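PDB 4UJ7: surface layer protein from Geobacillus stearothermophilus, which probably self-assembles into the crystalline surface layer that coats the bacterial cell, this piece being its domains 5 and 6, the latter binding calcium. Local coordinates for residues D165-I170 / G195-T200; V169-S174 / Y184-N189; V157-E162 / L199-G204; K122-A127 / E214-T219. All coordinates share one frame; numbering follows the deposited sequence. Where two conformers were deposited one is given.

Contact 1: residues D165-I170 / G195-T200; sequences DTNGVI and GKETLT. With CA (calcium ion), chain D.
Glu197 and Val169 meet through a shared calcium ion, and metal coordination is the main bond between the loop 165-170 and the strand 195-200. Glu197 binds in bidentate fashion, with OE1 at 2.6 Å and OE2 at 2.5 Å from the calcium. Its CG lies anti to the backbone N (chi1 -176°), and a bend at chi2 (77°) turns the carboxylate back to the loop. From the other segment come Asp165 OD1, Asn167 OD1 and the backbone O of Val169, the last at 2.3 Å from the metal; water 1 and Glu162 complete the shell.

Hydrogen bonding orients the ligands. Asn167 ND2 donates to Glu197 OE1 over 3.1 Å, meeting that oxygen nearly along its C-O axis, and the amide and carboxylate planes are only 21° apart. Within the loop, Asp165 OD1 accepts from Asn167 N from above the carboxylate plane, while OD2 takes Gly168 N on its syn lone pair at 2.8 Å. Asn167 OD1 also accepts from Val169 N, so this metal ligand is held by the loop backbone two residues on.

Van der Waals contact is smaller. Val169 CG1 lies 3.9 Å from Glu197 CB, and CG2 rests against the backbone of Gly195, 3.8 Å from its N.

Two successive Asx turns, at Asp165 and Asn167, wrap the loop around the ion, and a strand carboxylate closes the resulting calcium site of this Big-like domain.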
loop_
_atom_site.group_PDB
_atom_site.type_symbol
_atom_site.label_atom_id
_atom_site.label_comp_id
_atom_site.label_asym_id
_atom_site.label_seq_id
_atom_site.Cartn_x
_atom_site.Cartn_y
_atom_site.Cartn_z
ATOM N N ASP A 165 -6.184 22.065 -16.235
ATOM C CA ASP A 165 -5.055 21.253 -16.699
ATOM C C ASP A 165 -3.973 22.104 -17.339
ATOM O O ASP A 165 -4.267 22.956 -18.176
ATOM C CB ASP A 165 -5.476 20.190 -17.715
ATOM C CG ASP A 165 -4.293 19.411 -18.233
ATOM O OD1 ASP A 165 -3.519 18.905 -17.401
ATOM O OD2 ASP A 165 -4.094 19.327 -19.455
ATOM N N THR A 166 -2.725 21.862 -16.948
ATOM C CA THR A 166 -1.604 22.620 -17.503
ATOM C C THR A 166 -0.501 21.731 -18.079
ATOM O O THR A 166 0.554 22.249 -18.496
ATOM C CB THR A 166 -0.980 23.596 -16.461
ATOM O OG1 THR A 166 -0.328 22.844 -15.420
ATOM C CG2 THR A 166 -2.018 24.570 -15.844
ATOM N N ASN A 167 -0.720 20.406 -18.085
ATOM C CA ASN A 167 0.300 19.459 -18.538
ATOM C C ASN A 167 -0.192 18.276 -19.380
ATOM O O ASN A 167 0.601 17.383 -19.720
ATOM C CB ASN A 167 1.125 18.946 -17.339
ATOM C CG ASN A 167 0.315 18.083 -16.398
ATOM O OD1 ASN A 167 -0.908 18.091 -16.426
ATOM N ND2 ASN A 167 1.003 17.297 -15.566
ATOM N N GLY A 168 -1.478 18.243 -19.731
ATOM C CA GLY A 168 -1.999 17.147 -20.566
ATOM C C GLY A 168 -2.219 15.814 -19.845
ATOM O O GLY A 168 -2.539 14.804 -20.480
ATOM N N VAL A 169 -2.023 15.813 -18.527
ATOM C CA VAL A 169 -2.278 14.629 -17.691
ATOM C C VAL A 169 -3.468 14.972 -16.822
ATOM O O VAL A 169 -3.424 15.922 -16.040
ATOM C CB VAL A 169 -1.060 14.281 -16.803
ATOM C CG1 VAL A 169 -1.302 12.991 -16.016
ATOM C CG2 VAL A 169 0.191 14.131 -17.658
ATOM N N ILE A 170 -4.533 14.187 -16.969
ATOM C CA ILE A 170 -5.810 14.511 -16.341
ATOM C C ILE A 170 -6.348 13.259 -15.660
ATOM O O ILE A 170 -6.523 12.208 -16.318
ATOM C CB ILE A 170 -6.822 15.094 -17.362
ATOM C CG1 ILE A 170 -6.142 16.174 -18.223
ATOM C CG2 ILE A 170 -8.016 15.671 -16.613
ATOM C CD1 ILE A 170 -6.903 16.532 -19.487
ATOM N N GLY A 195 3.030 11.556 -17.962
ATOM C CA GLY A 195 3.828 12.349 -17.032
ATOM C C GLY A 195 3.287 12.277 -15.623
ATOM O O GLY A 195 2.343 11.523 -15.349
ATOM N N LYS A 196 3.864 13.093 -14.746
ATOM C CA LYS A 196 3.449 13.207 -13.359
ATOM C C LYS A 196 2.288 14.177 -13.191
ATOM O O LYS A 196 2.225 15.234 -13.851
ATOM C CB LYS A 196 4.630 13.714 -12.503
ATOM C CG LYS A 196 5.867 12.810 -12.467
ATOM C CD LYS A 196 5.534 11.475 -11.818
ATOM C CE LYS A 196 6.722 10.523 -11.735
ATOM N NZ LYS A 196 7.578 10.816 -10.555
ATOM N N GLU A 197 1.382 13.837 -12.272
ATOM C CA GLU A 197 0.320 14.741 -11.853
ATOM C C GLU A 197 0.318 14.849 -10.334
ATOM O O GLU A 197 0.217 13.833 -9.642
ATOM C CB GLU A 197 -1.038 14.244 -12.377
ATOM C CG GLU A 197 -2.224 15.168 -12.083
ATOM C CD GLU A 197 -2.317 16.386 -12.979
ATOM O OE1 GLU A 197 -1.341 16.728 -13.685
ATOM O OE2 GLU A 197 -3.404 17.003 -12.997
ATOM N N THR A 198 0.448 16.065 -9.817
ATOM C CA THR A 198 0.498 16.309 -8.378
ATOM C C THR A 198 -0.900 16.297 -7.760
ATOM O O THR A 198 -1.773 17.076 -8.161
ATOM C CB THR A 198 1.217 17.648 -8.076
ATOM O OG1 THR A 198 2.541 17.573 -8.602
ATOM C CG2 THR A 198 1.307 17.896 -6.571
ATOM N N LEU A 199 -1.116 15.415 -6.784
ATOM C CA LEU A 199 -2.344 15.441 -5.995
ATOM C C LEU A 199 -2.113 16.062 -4.641
ATOM O O LEU A 199 -1.140 15.754 -3.972
ATOM C CB LEU A 199 -2.909 14.028 -5.817
ATOM C CG LEU A 199 -3.105 13.227 -7.101
ATOM C CD1 LEU A 199 -3.667 11.838 -6.795
ATOM C CD2 LEU A 199 -4.019 13.971 -8.073
ATOM N N THR A 200 -3.038 16.923 -4.230
ATOM C CA THR A 200 -2.949 17.611 -2.938
ATOM C C THR A 200 -3.928 16.997 -1.957
ATOM O O THR A 200 -5.112 16.819 -2.275
ATOM C CB THR A 200 -3.187 19.131 -3.100
ATOM O OG1 THR A 200 -2.229 19.637 -4.038
ATOM C CG2 THR A 200 -3.014 19.868 -1.774
HETATM CA CA CA D . -2.970 18.018 -15.247
HETATM O O HOH W 1 -5.354 18.182 -14.889
#

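Contact 2: residues V169-S174 / Y184-N189; sequences VIVNAS and YVITDN. With CA (calcium ion), chain D.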
loop_
_atom_site.group_PDB
_atom_site.type_symbol
_atom_site.label_atom_id
_atom_site.label_comp_id
_atom_site.label_asym_id
_atom_site.label_seq_id
_atom_site.Cartn_x
_atom_site.Cartn_y
_atom_site.Cartn_z
ATOM N N VAL A 169 -2.023 15.813 -18.527
ATOM C CA VAL A 169 -2.278 14.629 -17.691
ATOM C C VAL A 169 -3.468 14.972 -16.822
ATOM O O VAL A 169 -3.424 15.922 -16.040
ATOM C CB VAL A 169 -1.060 14.281 -16.803
ATOM C CG1 VAL A 169 -1.302 12.991 -16.016
ATOM C CG2 VAL A 169 0.191 14.131 -17.658
ATOM N N ILE A 170 -4.533 14.187 -16.969
ATOM C CA ILE A 170 -5.810 14.511 -16.341
ATOM C C ILE A 170 -6.348 13.259 -15.660
ATOM O O ILE A 170 -6.523 12.208 -16.318
ATOM C CB ILE A 170 -6.822 15.094 -17.362
ATOM C CG1 ILE A 170 -6.142 16.174 -18.223
ATOM C CG2 ILE A 170 -8.016 15.671 -16.613
ATOM C CD1 ILE A 170 -6.903 16.532 -19.487
ATOM N N VAL A 171 -6.594 13.372 -14.352
ATOM C CA VAL A 171 -7.093 12.226 -13.579
ATOM C C VAL A 171 -8.297 12.592 -12.723
ATOM O O VAL A 171 -8.494 13.766 -12.385
ATOM C CB VAL A 171 -6.000 11.605 -12.669
ATOM C CG1 VAL A 171 -4.834 11.089 -13.493
ATOM C CG2 VAL A 171 -5.502 12.604 -11.637
ATOM N N ASN A 172 -9.101 11.582 -12.414
ATOM C CA ASN A 172 -10.182 11.711 -11.435
ATOM C C ASN A 172 -9.792 11.049 -10.142
ATOM O O ASN A 172 -9.096 10.039 -10.155
ATOM C CB ASN A 172 -11.470 11.079 -11.964
ATOM C CG ASN A 172 -12.275 12.035 -12.837
ATOM O OD1 ASN A 172 -12.268 13.256 -12.627
ATOM N ND2 ASN A 172 -12.977 11.486 -13.810
ATOM N N ALA A 173 -10.228 11.628 -9.028
ATOM C CA ALA A 173 -9.940 11.103 -7.692
ATOM C C ALA A 173 -11.262 10.916 -6.989
ATOM O O ALA A 173 -12.049 11.878 -6.870
ATOM C CB ALA A 173 -9.059 12.070 -6.921
ATOM N N SER A 174 -11.528 9.702 -6.509
ATOM C CA SER A 174 -12.829 9.383 -5.913
ATOM C C SER A 174 -12.709 8.464 -4.699
ATOM O O SER A 174 -12.019 7.441 -4.777
ATOM C CB SER A 174 -13.687 8.678 -6.957
ATOM O OG SER A 174 -13.000 7.542 -7.461
ATOM N N TYR A 184 -8.867 5.878 -1.713
ATOM C CA TYR A 184 -9.029 6.932 -2.715
ATOM C C TYR A 184 -8.516 6.376 -4.050
ATOM O O TYR A 184 -7.346 5.985 -4.160
ATOM C CB TYR A 184 -8.229 8.171 -2.310
ATOM C CG TYR A 184 -9.039 9.451 -2.214
ATOM C CD1 TYR A 184 -9.603 10.031 -3.354
ATOM C CD2 TYR A 184 -9.233 10.087 -0.978
ATOM C CE1 TYR A 184 -10.341 11.202 -3.285
ATOM C CE2 TYR A 184 -9.966 11.272 -0.895
ATOM C CZ TYR A 184 -10.518 11.827 -2.049
ATOM O OH TYR A 184 -11.254 13.001 -1.989
ATOM N N VAL A 185 -9.396 6.314 -5.041
ATOM C CA VAL A 185 -9.098 5.652 -6.309
ATOM C C VAL A 185 -8.902 6.715 -7.373
ATOM O O VAL A 185 -9.780 7.556 -7.607
ATOM C CB VAL A 185 -10.211 4.664 -6.690
ATOM C CG1 VAL A 185 -9.900 3.987 -8.021
ATOM C CG2 VAL A 185 -10.389 3.619 -5.594
ATOM N N ILE A 186 -7.737 6.660 -8.010
ATOM C CA ILE A 186 -7.358 7.625 -9.043
ATOM C C ILE A 186 -7.431 6.928 -10.408
ATOM O O ILE A 186 -6.858 5.849 -10.593
ATOM C CB ILE A 186 -5.909 8.143 -8.802
ATOM C CG1 ILE A 186 -5.631 8.452 -7.312
ATOM C CG2 ILE A 186 -5.643 9.355 -9.694
ATOM C CD1 ILE A 186 -6.595 9.446 -6.698
ATOM N N THR A 187 -8.121 7.540 -11.367
ATOM C CA THR A 187 -8.238 6.960 -12.716
ATOM C C THR A 187 -7.982 8.025 -13.777
ATOM O O THR A 187 -8.076 9.224 -13.499
ATOM C CB THR A 187 -9.633 6.366 -12.941
ATOM O OG1 THR A 187 -10.618 7.362 -12.638
ATOM C CG2 THR A 187 -9.867 5.106 -12.067
ATOM N N ASP A 188 -7.646 7.588 -14.988
ATOM C CA ASP A 188 -7.457 8.494 -16.136
ATOM C C ASP A 188 -8.786 9.170 -16.463
ATOM O O ASP A 188 -9.849 8.557 -16.390
ATOM C CB ASP A 188 -6.972 7.687 -17.335
ATOM C CG ASP A 188 -6.559 8.551 -18.516
ATOM O OD1 ASP A 188 -6.276 9.748 -18.337
ATOM O OD2 ASP A 188 -6.447 7.980 -19.635
ATOM N N ASN A 189 -8.702 10.452 -16.813
ATOM C CA ASN A 189 -9.847 11.210 -17.324
ATOM C C ASN A 189 -9.442 11.995 -18.565
ATOM O O ASN A 189 -9.425 13.222 -18.558
ATOM C CB ASN A 189 -10.356 12.175 -16.242
ATOM C CG ASN A 189 -11.637 12.889 -16.648
ATOM O OD1 ASN A 189 -12.437 12.363 -17.420
ATOM N ND2 ASN A 189 -11.836 14.091 -16.117
HETATM CA CA CA D . -2.970 18.018 -15.247
HETATM O O HOH W 2 -10.357 15.363 -13.881
HETATM O O HOH W 3 -11.811 8.933 -14.389
HETATM O O HOH W 4 -12.875 13.495 -4.053
HETATM O O HOH W 5 -11.449 7.489 -9.891
HETATM O O HOH W 1 -5.354 18.182 -14.889
#
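Asn172 and Thr187 form an antiparallel hydrogen-bonded pair near the open end of the hairpin, whose strand segments run at 159° to each other. Asn172 N donates to Thr187 O at 2.8 Å and Thr187 N to Asn172 O. Ser174 and Val185 repeat the exchange, and Asn189 N to Ile170 O extends the ladder beyond the strand.

The close-packed side carries Ala173 and Ile186. Ile186 is forked: with CG1 anti to its carbonyl carbon (chi1 -43°) and a further turn at chi2, CD1 comes 3.6 Å from Ala173 CB, while CG2 meets Val171 CB at 3.7 Å. Tyr184 presents a ring edge, not a face, to the backbone, CE1 lying 3.8 Å from Ala173 C, and its hydroxyl is hydrogen-bonded to Ile159 N.

The other side, with Asn172, Ser174, Val185 and Thr187, is bridged largely by water. The amides of Asn172 and Asn189 cross with planes 27° apart, ND2 of Asn172 standing 3.4 Å from Asn189 CG. Water 2 joins Asn172 OD1 to Asn189 ND2, and water 3 ties Asn172 ND2 to Thr187 OG1 at 2.6 Å from that hydroxyl. Water 5 links Val185 O and Thr187 OG1 and, in the conformer given, Ser174 OG.

Strand 181-188 is flanked on its other edge by strand 135-144, bonded through Tyr184 and Ile186, while Val171 and Ile186 pack on Ile123 of strand 122-124.

Contact 3: residues V157-E162 / L199-G204; sequences VTITSE and LTVKLG. With CA (calcium ion), chain D.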
loop_
_atom_site.group_PDB
_atom_site.type_symbol
_atom_site.label_atom_id
_atom_site.label_comp_id
_atom_site.label_asym_id
_atom_site.label_seq_id
_atom_site.Cartn_x
_atom_site.Cartn_y
_atom_site.Cartn_z
ATOM N N VAL A 157 -10.190 12.978 4.506
ATOM C CA VAL A 157 -9.396 13.895 3.700
ATOM C C VAL A 157 -10.099 14.175 2.378
ATOM O O VAL A 157 -11.031 13.464 1.992
ATOM C CB VAL A 157 -7.954 13.370 3.437
ATOM C CG1 VAL A 157 -7.213 13.073 4.736
ATOM C CG2 VAL A 157 -7.951 12.132 2.541
ATOM N N THR A 158 -9.656 15.228 1.697
ATOM C CA THR A 158 -10.046 15.479 0.320
ATOM C C THR A 158 -8.768 15.488 -0.529
ATOM O O THR A 158 -7.756 16.063 -0.121
ATOM C CB THR A 158 -10.819 16.810 0.209
ATOM O OG1 THR A 158 -11.915 16.779 1.128
ATOM C CG2 THR A 158 -11.357 17.028 -1.196
ATOM N N ILE A 159 -8.803 14.800 -1.674
ATOM C CA ILE A 159 -7.643 14.724 -2.580
ATOM C C ILE A 159 -8.044 15.291 -3.942
ATOM O O ILE A 159 -9.032 14.864 -4.541
ATOM C CB ILE A 159 -7.105 13.275 -2.713
ATOM C CG1 ILE A 159 -6.674 12.768 -1.326
ATOM C CG2 ILE A 159 -5.911 13.213 -3.666
ATOM C CD1 ILE A 159 -6.069 11.379 -1.314
ATOM N N THR A 160 -7.263 16.263 -4.416
ATOM C CA THR A 160 -7.561 16.970 -5.660
ATOM C C THR A 160 -6.319 17.133 -6.528
ATOM O O THR A 160 -5.189 17.117 -6.034
ATOM C CB THR A 160 -8.110 18.389 -5.383
ATOM O OG1 THR A 160 -7.170 19.128 -4.595
ATOM C CG2 THR A 160 -9.462 18.323 -4.653
ATOM N N SER A 161 -6.545 17.294 -7.826
ATOM C CA SER A 161 -5.499 17.705 -8.754
ATOM C C SER A 161 -5.754 19.153 -9.149
ATOM O O SER A 161 -6.781 19.732 -8.784
ATOM C CB SER A 161 -5.538 16.824 -9.997
ATOM O OG SER A 161 -6.798 16.934 -10.646
ATOM N N GLU A 162 -4.847 19.717 -9.947
ATOM C CA GLU A 162 -5.011 21.095 -10.415
ATOM C C GLU A 162 -6.397 21.331 -11.044
ATOM O O GLU A 162 -6.922 20.479 -11.768
ATOM C CB GLU A 162 -3.897 21.480 -11.397
ATOM C CG GLU A 162 -3.811 20.573 -12.620
ATOM C CD GLU A 162 -2.706 20.912 -13.588
ATOM O OE1 GLU A 162 -1.983 21.922 -13.355
ATOM O OE2 GLU A 162 -2.539 20.165 -14.577
ATOM N N LEU A 199 -1.116 15.415 -6.784
ATOM C CA LEU A 199 -2.344 15.441 -5.995
ATOM C C LEU A 199 -2.113 16.062 -4.641
ATOM O O LEU A 199 -1.140 15.754 -3.972
ATOM C CB LEU A 199 -2.909 14.028 -5.817
ATOM C CG LEU A 199 -3.105 13.227 -7.101
ATOM C CD1 LEU A 199 -3.667 11.838 -6.795
ATOM C CD2 LEU A 199 -4.019 13.971 -8.073
ATOM N N THR A 200 -3.038 16.923 -4.230
ATOM C CA THR A 200 -2.949 17.611 -2.938
ATOM C C THR A 200 -3.928 16.997 -1.957
ATOM O O THR A 200 -5.112 16.819 -2.275
ATOM C CB THR A 200 -3.187 19.131 -3.100
ATOM O OG1 THR A 200 -2.229 19.637 -4.038
ATOM C CG2 THR A 200 -3.014 19.868 -1.774
ATOM N N VAL A 201 -3.432 16.678 -0.758
ATOM C CA VAL A 201 -4.244 16.044 0.266
ATOM C C VAL A 201 -4.555 17.059 1.369
ATOM O O VAL A 201 -3.635 17.610 1.979
ATOM C CB VAL A 201 -3.472 14.857 0.895
ATOM C CG1 VAL A 201 -4.325 14.146 1.925
ATOM C CG2 VAL A 201 -2.998 13.881 -0.178
ATOM N N LYS A 202 -5.841 17.281 1.615
ATOM C CA LYS A 202 -6.286 18.270 2.600
ATOM C C LYS A 202 -7.175 17.642 3.659
ATOM O O LYS A 202 -7.957 16.740 3.370
ATOM C CB LYS A 202 -7.051 19.405 1.905
ATOM C CG LYS A 202 -6.165 20.330 1.078
ATOM C CD LYS A 202 -6.921 21.602 0.738
ATOM C CE LYS A 202 -6.298 22.318 -0.445
ATOM N NZ LYS A 202 -7.277 23.298 -0.989
ATOM N N LEU A 203 -7.044 18.119 4.895
ATOM C CA LEU A 203 -7.984 17.772 5.960
ATOM C C LEU A 203 -8.762 19.042 6.238
ATOM O O LEU A 203 -8.250 19.964 6.866
ATOM C CB LEU A 203 -7.237 17.261 7.194
ATOM C CG LEU A 203 -8.036 16.734 8.394
ATOM C CD1 LEU A 203 -9.007 15.630 7.989
ATOM C CD2 LEU A 203 -7.086 16.243 9.479
ATOM N N GLY A 204 -9.981 19.101 5.715
ATOM C CA GLY A 204 -10.721 20.361 5.617
ATOM C C GLY A 204 -9.940 21.391 4.818
ATOM O O GLY A 204 -9.657 21.190 3.636
HETATM CA CA CA D . -2.970 18.018 -15.247
HETATM O O HOH W 6 -11.448 17.179 4.176
HETATM O O HOH W 7 -7.488 18.662 -1.760
HETATM O O HOH W 1 -5.354 18.182 -14.889
#
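At an edge of the mixed sheet of the second Big-like domain, strand 158-160 pairs with strand 199-203, the short segments running antiparallel at 160°. Two hydrogen-bonded pairs, Thr158 with Lys202 and Thr160 with Thr200, give four backbone bonds, among them Thr158 N to Lys202 O at 2.8 Å and Thr200 N to Thr160 O at 2.8 Å.

Between them Ile159 stands opposite Val201 as a non-hydrogen-bonded pair, the two side chains lying side by side and pointing the same way. Ile159 CG1 is 4.0 Å from Val201 CG2. CG2, the branch anti to the backbone N given CG1 at chi1 -60°, instead crosses to Leu199 CB at 3.8 Å. Replacing this residue by an alanine would probably leave Val201 CG2 and Leu199 CB without their branched neighbour and open a gap between them.

Val157 CB continues the row against Val201 CG1, and the methylene of Ser161 lies 3.8 Å from Leu199 CD2. On the threonine face, water 7 links Thr160 OG1 to Thr200 O.

Past the strand, Glu162 OE2 binds calcium at 2.3 Å. The pairing is that of an edge strand in a beta sandwich: Ile159, Leu199 and Val201 face strand 135-144 of the opposing sheet, and the chain leaves directly into a metal site.

Contact 4: residues K122-A127 / E214-T219; sequences KIDKSA and EVIDTT. With CA (calcium ion), chain B; CA (calcium ion), chain C.
The carboxylate of Asp124 is gripped on both faces and at its edge. Thr218 N and Ser126 N reach OD1 from opposite faces of its plane, the former at 3.0 Å and on the syn side, while Thr218 OG1 donates to OD2 over 2.6 Å through the syn lone pair. With CG anti to the backbone N (chi1 -169°), the group extends to the C-terminal tail, and the Ser126 bond makes an Asx turn. An asparagine in its place would probably lose one of the Thr218 bonds, since its NH2 could not accept, and would leave the tail less firmly held.

The Asp217 carboxylate is used at both oxygens. Lys125 NZ forms a salt bridge to OD2 at 2.9 Å, on the anti lone pair, the lysine crossing at about a right angle. OD1 takes both Thr219 N and, on its syn lone pair, Thr219 OG1. Glu214 meets its lysine differently: in the conformer given, Lys122 NZ makes a salt bridge to Glu214 OE1 at 3.0 Å, above the carboxylate plane by 37°, the two chains running side by side.

Aliphatic carbons touch between the polar groups, with Lys125 CD 3.8 Å from Val215 CG1 and Asp124 CB 3.8 Å from Ile216 CG1.

The backbones form a parallel ladder: Ile123 N to Glu214 O, Ile216 N to Ile123 O and Lys125 N to Ile216 O. Two calcium ions bind the outer strand and the loop after it, one through Lys122 O and the other through Asp124 O and Ser126 O. The arrangement is a parallel edge-strand pairing in an otherwise antiparallel sheet of a Big-like, immunoglobulin-type sandwich, with a calcium-lined edge.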
loop_
_atom_site.group_PDB
_atom_site.type_symbol
_atom_site.label_atom_id
_atom_site.label_comp_id
_atom_site.label_asym_id
_atom_site.label_seq_id
_atom_site.Cartn_x
_atom_site.Cartn_y
_atom_site.Cartn_z
ATOM N N LYS A 122 1.069 4.099 -10.766
ATOM C CA LYS A 122 0.978 4.351 -12.196
ATOM C C LYS A 122 -0.400 4.005 -12.750
ATOM O O LYS A 122 -1.052 3.068 -12.276
ATOM C CB LYS A 122 2.029 3.525 -12.938
ATOM C CG LYS A 122 3.442 3.731 -12.418
ATOM C CD LYS A 122 4.430 2.814 -13.118
ATOM C CE LYS A 122 5.798 2.945 -12.463
ATOM N NZ LYS A 122 6.070 4.362 -12.084
ATOM N N ILE A 123 -0.809 4.761 -13.773
ATOM C CA ILE A 123 -2.010 4.489 -14.570
ATOM C C ILE A 123 -1.532 4.376 -16.020
ATOM O O ILE A 123 -0.904 5.297 -16.555
ATOM C CB ILE A 123 -3.037 5.645 -14.466
ATOM C CG1 ILE A 123 -3.591 5.748 -13.028
ATOM C CG2 ILE A 123 -4.142 5.494 -15.506
ATOM C CD1 ILE A 123 -4.277 7.073 -12.718
ATOM N N ASP A 124 -1.826 3.243 -16.654
ATOM C CA ASP A 124 -1.337 2.959 -18.006
ATOM C C ASP A 124 -2.453 3.251 -19.011
ATOM O O ASP A 124 -3.426 2.481 -19.100
ATOM C CB ASP A 124 -0.884 1.503 -18.080
ATOM C CG ASP A 124 -0.112 1.177 -19.358
ATOM O OD1 ASP A 124 -0.176 1.940 -20.343
ATOM O OD2 ASP A 124 0.559 0.118 -19.357
ATOM N N LYS A 125 -2.327 4.368 -19.727
ATOM C CA LYS A 125 -3.381 4.777 -20.667
ATOM C C LYS A 125 -3.374 4.005 -21.986
ATOM O O LYS A 125 -4.158 4.322 -22.890
ATOM C CB LYS A 125 -3.413 6.295 -20.892
ATOM C CG LYS A 125 -2.203 6.884 -21.593
ATOM C CD LYS A 125 -2.417 8.366 -21.866
ATOM C CE LYS A 125 -1.304 8.946 -22.727
ATOM N NZ LYS A 125 -1.370 8.449 -24.141
ATOM N N SER A 126 -2.498 3.007 -22.103
ATOM C CA SER A 126 -2.574 2.027 -23.194
ATOM C C SER A 126 -3.932 1.349 -23.162
ATOM O O SER A 126 -4.527 1.185 -22.086
ATOM C CB SER A 126 -1.490 0.954 -23.047
ATOM O OG SER A 126 -1.666 -0.111 -23.986
ATOM N N ALA A 127 -4.413 0.938 -24.332
ATOM C CA ALA A 127 -5.678 0.229 -24.435
ATOM C C ALA A 127 -5.565 -1.272 -24.124
ATOM O O ALA A 127 -6.575 -1.929 -23.875
ATOM C CB ALA A 127 -6.293 0.466 -25.814
ATOM N N GLU A 214 1.542 8.929 -11.695
ATOM C CA GLU A 214 2.149 8.949 -13.025
ATOM C C GLU A 214 1.254 8.260 -14.042
ATOM O O GLU A 214 0.830 7.118 -13.832
ATOM C CB GLU A 214 3.525 8.263 -13.002
ATOM C CG GLU A 214 4.327 8.444 -14.291
ATOM C CD GLU A 214 5.648 7.687 -14.303
ATOM O OE1 GLU A 214 6.010 7.071 -13.276
ATOM O OE2 GLU A 214 6.328 7.701 -15.359
ATOM N N VAL A 215 0.978 8.952 -15.142
ATOM C CA VAL A 215 0.344 8.316 -16.286
ATOM C C VAL A 215 1.452 7.851 -17.227
ATOM O O VAL A 215 2.353 8.625 -17.571
ATOM C CB VAL A 215 -0.676 9.252 -16.984
ATOM C CG1 VAL A 215 -1.132 8.680 -18.315
ATOM C CG2 VAL A 215 -1.881 9.438 -16.077
ATOM N N ILE A 216 1.397 6.572 -17.575
ATOM C CA ILE A 216 2.331 5.960 -18.536
ATOM C C ILE A 216 1.517 5.444 -19.735
ATOM O O ILE A 216 0.281 5.425 -19.712
ATOM C CB ILE A 216 3.173 4.815 -17.884
ATOM C CG1 ILE A 216 2.272 3.625 -17.485
ATOM C CG2 ILE A 216 3.989 5.348 -16.713
ATOM C CD1 ILE A 216 3.013 2.354 -17.053
ATOM N N ASP A 217 2.203 5.028 -20.796
ATOM C CA ASP A 217 1.527 4.392 -21.917
ATOM C C ASP A 217 2.464 3.348 -22.512
ATOM O O ASP A 217 3.434 3.699 -23.187
ATOM C CB ASP A 217 1.145 5.434 -22.984
ATOM C CG ASP A 217 0.214 4.865 -24.061
ATOM O OD1 ASP A 217 0.285 3.650 -24.358
ATOM O OD2 ASP A 217 -0.602 5.644 -24.616
ATOM N N THR A 218 2.164 2.076 -22.266
ATOM C CA THR A 218 3.077 0.998 -22.679
ATOM C C THR A 218 2.720 0.395 -24.034
ATOM O O THR A 218 3.263 -0.651 -24.387
ATOM C CB THR A 218 3.160 -0.127 -21.626
ATOM O OG1 THR A 218 1.863 -0.720 -21.445
ATOM C CG2 THR A 218 3.703 0.411 -20.286
ATOM N N THR A 219 1.823 1.044 -24.786
ATOM C CA THR A 219 1.427 0.549 -26.114
ATOM C C THR A 219 2.672 0.313 -26.979
ATOM O O THR A 219 3.644 1.084 -26.962
ATOM C CB THR A 219 0.478 1.519 -26.850
ATOM O OG1 THR A 219 -0.657 1.810 -26.024
ATOM C CG2 THR A 219 -0.016 0.916 -28.167
ATOM O OXT THR A 219 2.718 -0.680 -27.703
HETATM CA CA CA B . -4.868 0.725 -19.759
HETATM CA CA CA C . -1.613 1.119 -10.963
HETATM O O HOH W 8 0.291 -2.012 -23.467
HETATM O O HOH W 9 -6.762 2.113 -20.285
HETATM O O HOH W 10 -6.509 -0.958 -20.284
HETATM O O HOH W 11 -3.850 -0.152 -11.098
HETATM O O HOH W 12 -0.980 -1.117 -10.150
#

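All four contacts lie in the second Big-like domain of this fragment, on one side of the chain's centre. Contacts 3 and 4, and the strand of contact 1, belong to the sheet ordered 122-124, 206-216, 195-203, 158-160. Contacts 3 and 4 join its two outermost strands to the inner pair, their centres 23 Å apart without touching. Contact 2 is a hairpin of the facing sheet, its centre 10 Å from that of contact 1, with Ile186 CD1 meeting Leu199 CD1 at 3.8 Å. Along the chain, contact 4 spans the other three, and contact 3 encloses contact 2. One calcium joins the loop 162-169 to inner strand 195-203, and two others sit at the edge strand 122-124.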